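PDB 3ALJ: 2-methyl-3-hydroxypyridine-5-carboxylic acid oxygenase, which catalyses the FAD-dependent, oxygen-consuming ring opening of 2-methyl-3-hydroxypyridine-5-carboxylate, a step in the breakdown of vitamin B6. Local coordinates for residues P79-T84 with W196-D201; L55-L60 with N97-R102; W206-R211 with L242-E247. All blocks are in the same frame, centred on the assembly; numbering follows the deposited sequence. Where two conformers were deposited one is given.

Contact 1 (P79-T84 with W196-D201); sequences PPTYET and WDNTID
The Tyr82 ring carries the Thr199 methyl on one face. CG2 of Thr199 stands 3.6 Å from the centroid of that ring, 2° off its normal, a well-centred CH-pi contact. CG2 is anti to the backbone N of Thr199, which brings the methyl over the tyrosine and leaves OG1 to bond Tyr54. Phe358 also meets the Tyr82 ring, edge to face. At the phenol end, one water joins the two strands: it is 2.6 Å from Tyr82 OH and donates to Asp201 OD2. That carboxylate also has a salt bridge to Arg211.

Strands 82-86 and 199-203 are parallel neighbours in the seven-stranded mixed sheet. Tyr82, Thr84, Thr199 and Asp201 point to one face, Glu83 and Ile200 to the other. Three backbone bonds tie the pair. Thr199 N gives to Thr81 O at 3.2 Å. Glu83 N gives to Thr199 O at 2.8 Å. Asp201 N gives to Glu83 O at 2.8 Å. Glu83 OE2 is taken up by Ser90 and Trp85. Ahead of the strands, Pro79 CB lies 3.4 Å from Asp197 O, and the same carbonyl accepts a bond from His77.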
loop_
_atom_site.group_PDB
_atom_site.type_symbol
_atom_site.label_atom_id
_atom_site.label_comp_id
_atom_site.label_asym_id
_atom_site.label_seq_id
_atom_site.Cartn_x
_atom_site.Cartn_y
_atom_site.Cartn_z
ATOM N N PRO A 79 8.424 9.556 12.054
ATOM C CA PRO A 79 9.697 9.493 12.784
ATOM C C PRO A 79 10.545 10.779 12.554
ATOM O O PRO A 79 10.453 11.433 11.530
ATOM C CB PRO A 79 10.441 8.285 12.119
ATOM C CG PRO A 79 9.290 7.440 11.598
ATOM C CD PRO A 79 8.296 8.469 11.019
ATOM N N PRO A 80 11.429 11.045 13.574
ATOM C CA PRO A 80 12.352 12.195 13.339
ATOM C C PRO A 80 13.278 11.970 12.212
ATOM O O PRO A 80 13.748 12.945 11.654
ATOM C CB PRO A 80 13.224 12.239 14.582
ATOM C CG PRO A 80 12.448 11.472 15.616
ATOM C CD PRO A 80 11.497 10.432 14.906
ATOM N N THR A 81 13.653 10.738 11.866
ATOM C CA THR A 81 14.509 10.449 10.771
ATOM C C THR A 81 14.243 9.016 10.265
ATOM O O THR A 81 13.723 8.174 11.023
ATOM C CB THR A 81 16.021 10.581 11.140
ATOM O OG1 THR A 81 16.764 10.563 9.877
ATOM C CG2 THR A 81 16.513 9.644 12.100
ATOM N N TYR A 82 14.561 8.828 8.972
ATOM C CA TYR A 82 14.608 7.457 8.386
ATOM C C TYR A 82 16.088 7.069 8.361
ATOM O O TYR A 82 16.893 7.580 7.609
ATOM C CB TYR A 82 13.996 7.543 7.001
ATOM C CG TYR A 82 13.752 6.233 6.349
ATOM C CD1 TYR A 82 14.812 5.277 6.180
ATOM C CD2 TYR A 82 12.466 5.903 5.873
ATOM C CE1 TYR A 82 14.521 4.038 5.516
ATOM C CE2 TYR A 82 12.213 4.705 5.200
ATOM C CZ TYR A 82 13.221 3.811 5.055
ATOM O OH TYR A 82 13.029 2.615 4.333
ATOM N N GLU A 83 16.395 6.135 9.320
ATOM C CA GLU A 83 17.790 5.706 9.549
ATOM C C GLU A 83 18.027 4.305 8.885
ATOM O O GLU A 83 17.116 3.493 8.889
ATOM C CB GLU A 83 18.077 5.711 11.030
ATOM C CG GLU A 83 19.505 5.299 11.360
ATOM C CD GLU A 83 19.842 5.473 12.849
ATOM O OE1 GLU A 83 18.925 5.578 13.680
ATOM O OE2 GLU A 83 21.043 5.338 13.158
ATOM N N THR A 84 19.208 4.083 8.355
ATOM C CA THR A 84 19.611 2.778 7.855
ATOM C C THR A 84 20.804 2.288 8.596
ATOM O O THR A 84 21.805 3.091 8.783
ATOM C CB THR A 84 19.922 2.923 6.364
ATOM O OG1 THR A 84 18.737 3.377 5.713
ATOM C CG2 THR A 84 20.232 1.552 5.698
ATOM N N TRP A 196 14.798 5.468 19.426
ATOM C CA TRP A 196 13.742 4.457 19.216
ATOM C C TRP A 196 12.447 5.027 18.625
ATOM O O TRP A 196 11.543 4.224 18.451
ATOM C CB TRP A 196 13.533 3.648 20.491
ATOM C CG TRP A 196 14.794 2.965 20.906
ATOM C CD1 TRP A 196 15.426 3.157 22.123
ATOM C CD2 TRP A 196 15.561 1.963 20.222
ATOM N NE1 TRP A 196 16.520 2.319 22.208
ATOM C CE2 TRP A 196 16.689 1.654 21.008
ATOM C CE3 TRP A 196 15.509 1.397 18.891
ATOM C CZ2 TRP A 196 17.639 0.651 20.635
ATOM C CZ3 TRP A 196 16.498 0.410 18.493
ATOM C CH2 TRP A 196 17.546 0.081 19.376
ATOM N N ASP A 197 12.387 6.311 18.368
ATOM C CA ASP A 197 11.310 6.861 17.551
ATOM C C ASP A 197 11.614 6.847 16.056
ATOM O O ASP A 197 10.725 7.159 15.262
ATOM C CB ASP A 197 10.932 8.258 18.044
ATOM C CG ASP A 197 10.340 8.249 19.437
ATOM O OD1 ASP A 197 9.770 7.271 19.893
ATOM O OD2 ASP A 197 10.461 9.379 20.030
ATOM N N ASN A 198 12.850 6.512 15.703
ATOM C CA ASN A 198 13.243 6.569 14.272
ATOM C C ASN A 198 12.603 5.335 13.556
ATOM O O ASN A 198 12.403 4.280 14.124
ATOM C CB ASN A 198 14.782 6.399 14.086
ATOM C CG ASN A 198 15.620 7.576 14.583
ATOM O OD1 ASN A 198 16.897 7.502 14.506
ATOM N ND2 ASN A 198 15.001 8.575 15.087
ATOM N N THR A 199 12.471 5.519 12.201
ATOM C CA THR A 199 12.554 4.314 11.323
ATOM C C THR A 199 13.989 3.927 11.343
ATOM O O THR A 199 14.910 4.755 11.189
ATOM C CB THR A 199 12.164 4.684 9.882
ATOM O OG1 THR A 199 10.734 4.758 9.828
ATOM C CG2 THR A 199 12.689 3.598 8.928
ATOM N N ILE A 200 14.233 2.625 11.521
ATOM C CA ILE A 200 15.593 2.071 11.395
ATOM C C ILE A 200 15.486 0.825 10.525
ATOM O O ILE A 200 14.855 -0.207 10.907
ATOM C CB ILE A 200 16.207 1.691 12.759
ATOM C CG1 ILE A 200 16.049 2.845 13.767
ATOM C CG2 ILE A 200 17.727 1.422 12.514
ATOM C CD1 ILE A 200 16.504 2.416 15.201
ATOM N N ASP A 201 16.123 0.863 9.352
ATOM C CA ASP A 201 16.176 -0.308 8.443
ATOM C C ASP A 201 17.470 -1.027 8.723
ATOM O O ASP A 201 18.552 -0.525 8.373
ATOM C CB ASP A 201 16.085 0.187 6.981
ATOM C CG ASP A 201 15.878 -0.959 6.061
ATOM O OD1 ASP A 201 15.711 -2.118 6.548
ATOM O OD2 ASP A 201 15.844 -0.763 4.827
HETATM O O HOH W 1 15.222 1.475 3.626
#

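Contact 2 (L55-L60 with N97-R102); sequences LWHNGL and NGLPWR. With BME (beta-mercaptoethanol), chain D.
Leu55 and Arg102 form an antiparallel hydrogen-bonded pair. Leu55 N reaches Arg102 O at 2.9 Å, and Arg102 N returns a bond to Leu55 O at 2.9 Å. Next comes the non-hydrogen-bonded pair Trp56 and Trp101. CE3 of Trp56 touches Trp101 CB at 3.8 Å. The two indoles are near parallel, planes 26° apart, but slid so far that they barely overlap. Trp101 has its CG between the backbone N and the carbonyl carbon (chi1 61°), and its indole leads away from 55-60. Leu99 lies between Trp56 and His57, CD2 at 4.0 Å from Trp56 CE3 and CD1 at 3.5 Å from His57 CB. Leu60 CD1 meets Pro100 CB at 4.0 Å.

A second shell holds these groups. Phe96 packs on both indoles, edge to face with Trp101. His57 ND1 bonds Ala366 O, and its ring meets Trp377 edge to face. Arg102 is fixed by Ser76, Thr78 and Leu73. Asn58 ND2 donates to a beta-mercaptoethanol oxygen, probably from the crystallisation liquor, and to Gln299.

Trp56 is the N-cap of helix 57-65. Strand 52-56, paired antiparallel with 101-105, passes directly into that helix, and helix 364-367 packs against Trp56 and Leu99.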
loop_
_atom_site.group_PDB
_atom_site.type_symbol
_atom_site.label_atom_id
_atom_site.label_comp_id
_atom_site.label_asym_id
_atom_site.label_seq_id
_atom_site.Cartn_x
_atom_site.Cartn_y
_atom_site.Cartn_z
ATOM N N LEU A 55 2.986 5.831 4.386
ATOM C CA LEU A 55 2.484 6.728 3.359
ATOM C C LEU A 55 3.420 7.896 3.268
ATOM O O LEU A 55 4.150 8.177 4.219
ATOM C CB LEU A 55 1.049 7.247 3.647
ATOM C CG LEU A 55 -0.063 6.117 3.663
ATOM C CD1 LEU A 55 -1.363 6.872 3.838
ATOM C CD2 LEU A 55 -0.019 5.338 2.310
ATOM N N TRP A 56 3.387 8.554 2.129
ATOM C CA TRP A 56 4.214 9.745 1.888
ATOM C C TRP A 56 3.309 10.876 1.484
ATOM O O TRP A 56 2.094 10.728 1.342
ATOM C CB TRP A 56 5.223 9.485 0.791
ATOM C CG TRP A 56 6.069 8.224 1.026
ATOM C CD1 TRP A 56 5.643 6.915 0.878
ATOM C CD2 TRP A 56 7.431 8.141 1.469
ATOM N NE1 TRP A 56 6.654 6.017 1.220
ATOM C CE2 TRP A 56 7.767 6.761 1.586
ATOM C CE3 TRP A 56 8.416 9.120 1.727
ATOM C CZ2 TRP A 56 9.047 6.336 1.963
ATOM C CZ3 TRP A 56 9.674 8.701 2.124
ATOM C CH2 TRP A 56 10.017 7.356 2.217
ATOM N N HIS A 57 3.884 12.051 1.224
ATOM C CA HIS A 57 3.163 13.176 0.789
ATOM C C HIS A 57 2.102 12.899 -0.265
ATOM O O HIS A 57 0.992 13.390 -0.121
ATOM C CB HIS A 57 4.239 14.182 0.181
ATOM C CG HIS A 57 3.697 15.268 -0.710
ATOM N ND1 HIS A 57 3.796 15.158 -2.083
ATOM C CD2 HIS A 57 3.045 16.426 -0.452
ATOM C CE1 HIS A 57 3.243 16.242 -2.641
ATOM N NE2 HIS A 57 2.772 17.036 -1.671
ATOM N N ASN A 58 2.440 12.127 -1.300
ATOM C CA ASN A 58 1.413 11.884 -2.334
ATOM C C ASN A 58 0.125 11.175 -1.750
ATOM O O ASN A 58 -0.988 11.609 -2.043
ATOM C CB ASN A 58 2.011 11.022 -3.472
ATOM C CG ASN A 58 2.506 9.611 -3.032
ATOM O OD1 ASN A 58 3.103 9.433 -1.941
ATOM N ND2 ASN A 58 2.334 8.637 -3.940
ATOM N N GLY A 59 0.344 10.159 -0.900
ATOM C CA GLY A 59 -0.807 9.460 -0.252
ATOM C C GLY A 59 -1.487 10.350 0.713
ATOM O O GLY A 59 -2.722 10.285 0.852
ATOM N N LEU A 60 -0.725 11.146 1.486
ATOM C CA LEU A 60 -1.317 12.031 2.457
ATOM C C LEU A 60 -2.192 13.099 1.749
ATOM O O LEU A 60 -3.242 13.454 2.303
ATOM C CB LEU A 60 -0.207 12.648 3.347
ATOM C CG LEU A 60 0.507 11.646 4.225
ATOM C CD1 LEU A 60 1.742 12.333 4.831
ATOM C CD2 LEU A 60 -0.397 11.064 5.332
ATOM N N ASN A 97 14.264 16.576 3.053
ATOM C CA ASN A 97 14.024 18.032 2.969
ATOM C C ASN A 97 12.567 18.380 3.255
ATOM O O ASN A 97 11.927 19.157 2.554
ATOM C CB ASN A 97 14.492 18.619 1.680
ATOM C CG ASN A 97 14.621 20.213 1.839
ATOM O OD1 ASN A 97 14.876 20.778 2.987
ATOM N ND2 ASN A 97 14.364 20.922 0.732
ATOM N N GLY A 98 12.063 17.754 4.313
ATOM C CA GLY A 98 10.737 18.124 4.773
ATOM C C GLY A 98 9.549 17.409 4.092
ATOM O O GLY A 98 8.408 17.677 4.501
ATOM N N LEU A 99 9.793 16.590 3.074
ATOM C CA LEU A 99 8.686 15.898 2.418
ATOM C C LEU A 99 7.872 15.129 3.487
ATOM O O LEU A 99 8.447 14.314 4.218
ATOM C CB LEU A 99 9.302 14.877 1.492
ATOM C CG LEU A 99 8.386 13.950 0.739
ATOM C CD1 LEU A 99 7.712 14.599 -0.353
ATOM C CD2 LEU A 99 9.288 12.747 0.204
ATOM N N PRO A 100 6.563 15.396 3.517
ATOM C CA PRO A 100 5.766 14.649 4.514
ATOM C C PRO A 100 5.727 13.118 4.322
ATOM O O PRO A 100 5.800 12.629 3.205
ATOM C CB PRO A 100 4.394 15.239 4.290
ATOM C CG PRO A 100 4.657 16.722 3.826
ATOM C CD PRO A 100 5.823 16.546 2.955
ATOM N N TRP A 101 5.732 12.396 5.462
ATOM C CA TRP A 101 5.595 10.922 5.441
ATOM C C TRP A 101 5.049 10.528 6.754
ATOM O O TRP A 101 4.989 11.309 7.708
ATOM C CB TRP A 101 6.944 10.241 5.075
ATOM C CG TRP A 101 8.087 10.502 6.012
ATOM C CD1 TRP A 101 8.740 11.722 6.258
ATOM C CD2 TRP A 101 8.790 9.517 6.797
ATOM N NE1 TRP A 101 9.758 11.538 7.202
ATOM C CE2 TRP A 101 9.809 10.188 7.530
ATOM C CE3 TRP A 101 8.630 8.093 7.010
ATOM C CZ2 TRP A 101 10.690 9.528 8.385
ATOM C CZ3 TRP A 101 9.503 7.462 7.796
ATOM C CH2 TRP A 101 10.517 8.118 8.500
ATOM N N ARG A 102 4.609 9.266 6.837
ATOM C CA ARG A 102 3.844 8.838 8.010
ATOM C C ARG A 102 3.847 7.356 8.073
ATOM O O ARG A 102 3.754 6.653 7.017
ATOM C CB ARG A 102 2.353 9.290 7.861
ATOM C CG ARG A 102 1.635 9.462 9.227
ATOM C CD ARG A 102 2.222 10.726 10.004
ATOM N NE ARG A 102 1.377 10.988 11.152
ATOM C CZ ARG A 102 1.576 12.082 11.885
ATOM N NH1 ARG A 102 2.640 12.860 11.691
ATOM N NH2 ARG A 102 0.752 12.411 12.835
HETATM C C1 BME D . 2.553 8.789 -7.594
HETATM C C2 BME D . 2.363 7.384 -6.912
HETATM O O1 BME D . 2.245 9.791 -6.615
HETATM S S2 BME D . 2.511 6.165 -8.329
#

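Contact 3 (W206-R211 with L242-E247); sequences WPRVQR and LEVWVE
Arg208 and Gln210 meet Val244, Trp245 and Glu247 where a loop docks on a helix. The loop joins antiparallel strands 199-203 and 211-216 of the seven-stranded sheet, a hairpin connection that includes the cis peptide before Pro207. Helix 242-248 lies alongside it. The FAD-binding family suggests a fold like that of p-hydroxybenzoate hydroxylase, probably with this sheet separate from the parallel sheet of the dinucleotide-binding fold.

In one of its two deposited conformers, Arg208 makes a salt bridge to Glu247 on the helix. There its NH1 and NH2 grip Glu247 end-on, and both donate to the same oxygen, OE1, each at 2.8 Å. OE1 lies near the guanidinium plane, but the two nitrogens come to it from one face of the carboxylate, whose plane is turned 37° from that of the guanidinium. In the same conformer the other edge of Arg208 grips Gln210 side-on. NE gives to Gln210 OE1 at 3.0 Å and NH2 to the same oxygen at 3.2 Å.

Gln210 therefore faces two ways. Its OE1 accepts from the arginine, while NE2 donates to the backbone O of Val244 at 3.1 Å. Val244 O lies near the amide plane of Gln210, while NE2 stands above the carbonyl plane of Val244. With a leucine in place of Gln210, Val244 O would probably lose this side-chain donor, and the Arg208 guanidinium would probably lose its grip on OE1 of the glutamine and be freer to turn.

Val244 CG2 lies over one face of the guanidinium, 3.4 Å from Arg208 NH2. Trp245 CG is anti to its carbonyl carbon (chi1 -72°), and its indole swings back to the loop. Gln210 NE2 sits 3.3 Å from Trp245 CE3, over the indole face and offset toward its rim.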
loop_
_atom_site.group_PDB
_atom_site.type_symbol
_atom_site.label_atom_id
_atom_site.label_comp_id
_atom_site.label_asym_id
_atom_site.label_seq_id
_atom_site.Cartn_x
_atom_site.Cartn_y
_atom_site.Cartn_z
ATOM N N TRP A 206 25.991 -10.673 6.934
ATOM C CA TRP A 206 26.847 -11.554 7.681
ATOM C C TRP A 206 26.435 -11.466 9.109
ATOM O O TRP A 206 26.139 -10.376 9.572
ATOM C CB TRP A 206 28.368 -11.128 7.473
ATOM C CG TRP A 206 29.314 -11.991 8.277
ATOM C CD1 TRP A 206 29.925 -13.140 7.797
ATOM C CD2 TRP A 206 29.611 -11.897 9.666
ATOM N NE1 TRP A 206 30.664 -13.670 8.802
ATOM C CE2 TRP A 206 30.459 -13.010 9.969
ATOM C CE3 TRP A 206 29.326 -10.992 10.632
ATOM C CZ2 TRP A 206 31.026 -13.190 11.235
ATOM C CZ3 TRP A 206 29.864 -11.201 11.977
ATOM C CH2 TRP A 206 30.672 -12.325 12.222
ATOM N N PRO A 207 26.423 -12.569 9.886
ATOM C CA PRO A 207 26.816 -13.933 9.518
ATOM C C PRO A 207 25.679 -14.673 8.805
ATOM O O PRO A 207 25.948 -15.745 8.255
ATOM C CB PRO A 207 27.114 -14.584 10.892
ATOM C CG PRO A 207 26.138 -13.885 11.861
ATOM C CD PRO A 207 26.145 -12.407 11.334
ATOM N N ARG A 208 24.461 -14.049 8.746
ATOM C CA ARG A 208 23.467 -14.553 7.804
ATOM C C ARG A 208 22.647 -13.391 7.312
ATOM O O ARG A 208 22.797 -12.262 7.759
ATOM C CB ARG A 208 22.465 -15.515 8.471
ATOM C CG ARG A 208 23.146 -16.614 9.298
ATOM C CD ARG A 208 22.180 -17.357 10.178
ATOM N NE ARG A 208 21.544 -16.492 11.164
ATOM C CZ ARG A 208 21.864 -16.434 12.438
ATOM N NH1 ARG A 208 22.921 -17.183 12.805
ATOM N NH2 ARG A 208 21.188 -15.664 13.303
ATOM N N VAL A 209 21.814 -13.672 6.283
ATOM C CA VAL A 209 21.052 -12.621 5.584
ATOM C C VAL A 209 19.796 -12.483 6.420
ATOM O O VAL A 209 18.838 -13.328 6.326
ATOM C CB VAL A 209 20.782 -13.042 4.133
ATOM C CG1 VAL A 209 20.017 -12.017 3.458
ATOM C CG2 VAL A 209 22.189 -13.218 3.404
ATOM N N GLN A 210 19.697 -11.393 7.167
ATOM C CA GLN A 210 18.539 -11.116 8.000
ATOM C C GLN A 210 18.436 -9.607 8.094
ATOM O O GLN A 210 19.445 -8.939 8.393
ATOM C CB GLN A 210 18.544 -11.688 9.459
ATOM C CG GLN A 210 18.376 -13.226 9.450
ATOM C CD GLN A 210 18.424 -13.783 10.874
ATOM O OE1 GLN A 210 19.134 -14.756 11.041
ATOM N NE2 GLN A 210 17.687 -13.329 11.820
ATOM N N ARG A 211 17.225 -9.098 7.997
ATOM C CA ARG A 211 16.966 -7.652 8.084
ATOM C C ARG A 211 15.747 -7.457 8.911
ATOM O O ARG A 211 14.745 -8.208 8.763
ATOM C CB ARG A 211 16.770 -7.183 6.629
ATOM C CG ARG A 211 16.218 -5.722 6.480
ATOM C CD ARG A 211 15.863 -5.557 5.006
ATOM N NE ARG A 211 15.347 -4.208 4.724
ATOM C CZ ARG A 211 14.730 -3.873 3.591
ATOM N NH1 ARG A 211 14.314 -2.597 3.386
ATOM N NH2 ARG A 211 14.493 -4.808 2.621
ATOM N N LEU A 242 12.458 -17.156 17.808
ATOM C CA LEU A 242 12.897 -16.039 18.601
ATOM C C LEU A 242 14.398 -16.014 18.644
ATOM O O LEU A 242 14.960 -14.907 18.481
ATOM C CB LEU A 242 12.366 -16.238 20.030
ATOM C CG LEU A 242 12.796 -15.134 20.968
ATOM C CD1 LEU A 242 12.235 -13.694 20.536
ATOM C CD2 LEU A 242 12.227 -15.421 22.350
ATOM N N GLU A 243 15.075 -17.160 18.851
ATOM C CA GLU A 243 16.530 -17.094 18.980
ATOM C C GLU A 243 17.270 -16.578 17.776
ATOM O O GLU A 243 18.273 -15.836 17.931
ATOM C CB GLU A 243 17.084 -18.481 19.404
ATOM C CG GLU A 243 18.640 -18.541 19.625
ATOM C CD GLU A 243 19.182 -19.972 19.731
ATOM O OE1 GLU A 243 18.766 -20.925 18.995
ATOM O OE2 GLU A 243 20.092 -20.145 20.573
ATOM N N VAL A 244 16.841 -16.912 16.568
ATOM C CA VAL A 244 17.602 -16.505 15.403
ATOM C C VAL A 244 17.451 -14.998 15.187
ATOM O O VAL A 244 18.377 -14.377 14.664
ATOM C CB VAL A 244 17.208 -17.303 14.130
ATOM C CG1 VAL A 244 15.945 -16.833 13.383
ATOM C CG2 VAL A 244 18.314 -17.471 13.210
ATOM N N TRP A 245 16.338 -14.436 15.640
ATOM C CA TRP A 245 16.108 -12.974 15.499
ATOM C C TRP A 245 16.798 -12.234 16.631
ATOM O O TRP A 245 17.492 -11.208 16.415
ATOM C CB TRP A 245 14.614 -12.622 15.413
ATOM C CG TRP A 245 14.035 -13.055 14.032
ATOM C CD1 TRP A 245 13.335 -14.163 13.736
ATOM C CD2 TRP A 245 14.373 -12.475 12.770
ATOM N NE1 TRP A 245 13.090 -14.282 12.390
ATOM C CE2 TRP A 245 13.791 -13.266 11.761
ATOM C CE3 TRP A 245 15.072 -11.323 12.383
ATOM C CZ2 TRP A 245 13.887 -12.934 10.434
ATOM C CZ3 TRP A 245 15.156 -10.997 11.061
ATOM C CH2 TRP A 245 14.605 -11.778 10.091
ATOM N N VAL A 246 16.693 -12.742 17.876
ATOM C CA VAL A 246 17.420 -12.081 18.973
ATOM C C VAL A 246 18.949 -12.157 18.758
ATOM O O VAL A 246 19.686 -11.137 19.071
ATOM C CB VAL A 246 16.984 -12.695 20.325
ATOM C CG1 VAL A 246 17.920 -12.160 21.513
ATOM C CG2 VAL A 246 15.529 -12.360 20.606
ATOM N N GLU A 247 19.469 -13.248 18.185
ATOM C CA GLU A 247 20.931 -13.342 17.976
ATOM C C GLU A 247 21.432 -12.168 17.122
ATOM O O GLU A 247 22.511 -11.625 17.420
ATOM C CB GLU A 247 21.315 -14.666 17.330
ATOM C CG GLU A 247 22.814 -14.688 16.994
ATOM C CD GLU A 247 23.280 -16.017 16.367
ATOM O OE1 GLU A 247 22.524 -16.622 15.517
ATOM O OE2 GLU A 247 24.413 -16.430 16.752
#

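Contacts 1 and 2 pack directly together, their centres about 15 Å apart. The Trp101 indole is the join: its CH2 lies 3.4 Å from Pro79 CD, and its CZ3 is 3.6 Å from Thr199 OG1. Phe358 adds a second tie, since it meets both Tyr82 and Trp56. Contact 3 lies farther out, its centre about 20 Å from that of contact 1. The two are linked by the salt bridge of Asp201 OD2 to Arg211 NH1, 2.8 Å. Contacts 2 and 3 do not touch. The side chain of Leu55 in contact 2 comes within about 4 Å of the FAD. Those of Tyr82 and Arg211 are each about 9 Å from it.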